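Local coordinates for proline iminopeptidase-related protein (Thermus thermophilus, PDB 2YYS), which is of unknown function but belongs to the S33 peptidase family of alpha/beta hydrolases and may act as a peptidase, at residues 100-105 with 256-261. Sequence-based numbering, arbitrary orientation.
Sequences LAHGFG and YLWIDA
The imidazole of His102 meets Trp258 and Tyr256 to form a small aromatic cluster in which His102 and Trp258 are buried. From CB, the His102 side chain extends with CG anti to the backbone N (chi1 -177°), which brings the ring out from strand 97-102 to the side chains of Tyr256 and Trp258. CD2 touches the benzo part of the Trp258 indole, 4.1 Å from its CZ3. Beside it, NE2 lies 4.0 Å from Trp258 CH2, and CH2 itself sits above the centre of the imidazole. The contact is therefore edge-to-face, the tryptophan edge directed at the histidine face with the planes at 64°. CE1, on the other side of NE2, approaches CE1 of Tyr256 at 3.9 Å; these two rings are oblique, their planes at 50°. NE2 also hydrogen-bonds to the carbonyl oxygen of His255. Histidine suits this place because it combines a flat packing surface with an N-H at its tip; a leucine here would probably leave that carbonyl without its donor and deprive the Trp258 edge of an aromatic face.

Strand 97-102 leads into the tight turn that corresponds to the nucleophile elbow of alpha/beta hydrolases, before helix 105-115. Gly103 probably takes the position where S33 peptidases carry the nucleophilic serine, and its backbone keeps a positive phi. The turn is type II', closed by Gly105 N to His102 O at 3.0 Å; a side chain at Gly105 would strike that same oxygen. Across the contact, Tyr256 precedes helix 257-260 as its N-cap residue, and its CA packs over one face of the indole, toward the rim. Broad, largely apolar Trp258 packs on both His102 and Leu42 of helix 40-46, which His102 also touches, while the Tyr256 ring also meets that of Tyr181.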
loop_
_atom_site.group_PDB
_atom_site.type_symbol
_atom_site.label_atom_id
_atom_site.label_comp_id
_atom_site.label_asym_id
_atom_site.label_seq_id
_atom_site.Cartn_x
_atom_site.Cartn_y
_atom_site.Cartn_z
ATOM N N LEU A 100 -1.777 -2.549 7.871
ATOM C CA LEU A 100 -1.326 -1.248 7.401
ATOM C C LEU A 100 -1.038 -1.394 5.922
ATOM O O LEU A 100 -0.246 -2.254 5.541
ATOM C CB LEU A 100 -0.048 -0.819 8.114
ATOM C CG LEU A 100 -0.007 -0.876 9.632
ATOM C CD1 LEU A 100 1.382 -0.466 10.115
ATOM C CD2 LEU A 100 -1.060 0.013 10.260
ATOM N N ALA A 101 -1.669 -0.563 5.091
ATOM C CA ALA A 101 -1.507 -0.619 3.642
ATOM C C ALA A 101 -1.089 0.726 3.063
ATOM O O ALA A 101 -1.411 1.778 3.618
ATOM C CB ALA A 101 -2.802 -1.059 2.988
ATOM N N HIS A 102 -0.403 0.687 1.925
ATOM C CA HIS A 102 -0.005 1.885 1.209
ATOM C C HIS A 102 -0.234 1.697 -0.294
ATOM O O HIS A 102 0.130 0.675 -0.866
ATOM C CB HIS A 102 1.461 2.201 1.491
ATOM C CG HIS A 102 1.937 3.466 0.851
ATOM N ND1 HIS A 102 2.964 3.487 -0.064
ATOM C CD2 HIS A 102 1.529 4.750 0.992
ATOM C CE1 HIS A 102 3.173 4.732 -0.457
ATOM N NE2 HIS A 102 2.321 5.519 0.176
ATOM N N GLY A 103 -0.849 2.689 -0.931
ATOM C CA GLY A 103 -1.092 2.647 -2.362
ATOM C C GLY A 103 -1.955 1.464 -2.758
ATOM O O GLY A 103 -3.014 1.252 -2.164
ATOM N N PHE A 104 -1.477 0.694 -3.740
ATOM C CA PHE A 104 -2.143 -0.513 -4.211
ATOM C C PHE A 104 -2.349 -1.540 -3.105
ATOM O O PHE A 104 -3.264 -2.343 -3.175
ATOM C CB PHE A 104 -1.353 -1.159 -5.354
ATOM C CG PHE A 104 -2.016 -2.382 -5.931
ATOM C CD1 PHE A 104 -3.298 -2.310 -6.454
ATOM C CD2 PHE A 104 -1.375 -3.601 -5.915
ATOM C CE1 PHE A 104 -3.913 -3.447 -6.971
ATOM C CE2 PHE A 104 -1.974 -4.729 -6.428
ATOM C CZ PHE A 104 -3.235 -4.659 -6.956
ATOM N N GLY A 105 -1.484 -1.519 -2.096
ATOM C CA GLY A 105 -1.676 -2.324 -0.908
ATOM C C GLY A 105 -3.095 -2.261 -0.365
ATOM O O GLY A 105 -3.569 -3.229 0.223
ATOM N N TYR A 256 4.382 9.777 -0.187
ATOM C CA TYR A 256 5.153 9.420 0.997
ATOM C C TYR A 256 4.923 10.495 2.035
ATOM O O TYR A 256 5.771 11.325 2.338
ATOM C CB TYR A 256 6.627 9.204 0.644
ATOM C CG TYR A 256 6.749 8.064 -0.317
ATOM C CD1 TYR A 256 6.844 6.750 0.127
ATOM C CD2 TYR A 256 6.676 8.283 -1.673
ATOM C CE1 TYR A 256 6.910 5.689 -0.779
ATOM C CE2 TYR A 256 6.730 7.250 -2.571
ATOM C CZ TYR A 256 6.856 5.959 -2.130
ATOM O OH TYR A 256 6.912 4.960 -3.070
ATOM N N LEU A 257 3.730 10.453 2.595
ATOM C CA LEU A 257 3.230 11.580 3.350
ATOM C C LEU A 257 3.982 11.807 4.666
ATOM O O LEU A 257 4.053 12.943 5.147
ATOM C CB LEU A 257 1.699 11.502 3.492
ATOM C CG LEU A 257 1.033 10.402 4.311
ATOM C CD1 LEU A 257 -0.443 10.686 4.477
ATOM C CD2 LEU A 257 1.189 9.038 3.646
ATOM N N TRP A 258 4.590 10.750 5.207
ATOM C CA TRP A 258 5.365 10.845 6.438
ATOM C C TRP A 258 6.717 11.557 6.221
ATOM O O TRP A 258 7.290 12.086 7.159
ATOM C CB TRP A 258 5.578 9.444 7.056
ATOM C CG TRP A 258 6.170 8.464 6.104
ATOM C CD1 TRP A 258 7.496 8.260 5.871
ATOM C CD2 TRP A 258 5.466 7.576 5.224
ATOM N NE1 TRP A 258 7.660 7.299 4.901
ATOM C CE2 TRP A 258 6.430 6.856 4.494
ATOM C CE3 TRP A 258 4.116 7.303 4.987
ATOM C CZ2 TRP A 258 6.087 5.900 3.532
ATOM C CZ3 TRP A 258 3.773 6.356 4.026
ATOM C CH2 TRP A 258 4.753 5.665 3.314
ATOM N N ILE A 259 7.221 11.541 4.989
ATOM C CA ILE A 259 8.423 12.278 4.616
ATOM C C ILE A 259 8.136 13.780 4.454
ATOM O O ILE A 259 8.892 14.619 4.937
ATOM C CB ILE A 259 8.990 11.717 3.296
ATOM C CG1 ILE A 259 9.511 10.289 3.496
ATOM C CG2 ILE A 259 10.098 12.622 2.741
ATOM C CD1 ILE A 259 10.092 9.671 2.219
ATOM N N ASP A 260 7.055 14.097 3.744
ATOM C CA ASP A 260 6.685 15.476 3.455
ATOM C C ASP A 260 6.190 16.206 4.699
ATOM O O ASP A 260 6.405 17.398 4.829
ATOM C CB ASP A 260 5.586 15.528 2.388
ATOM C CG ASP A 260 6.064 15.109 1.023
ATOM O OD1 ASP A 260 7.184 15.502 0.618
ATOM O OD2 ASP A 260 5.369 14.389 0.263
ATOM N N ALA A 261 5.530 15.495 5.613
ATOM C CA ALA A 261 4.862 16.125 6.742
ATOM C C ALA A 261 4.958 15.264 8.007
ATOM O O ALA A 261 3.948 14.762 8.505
ATOM C CB ALA A 261 3.415 16.410 6.387
#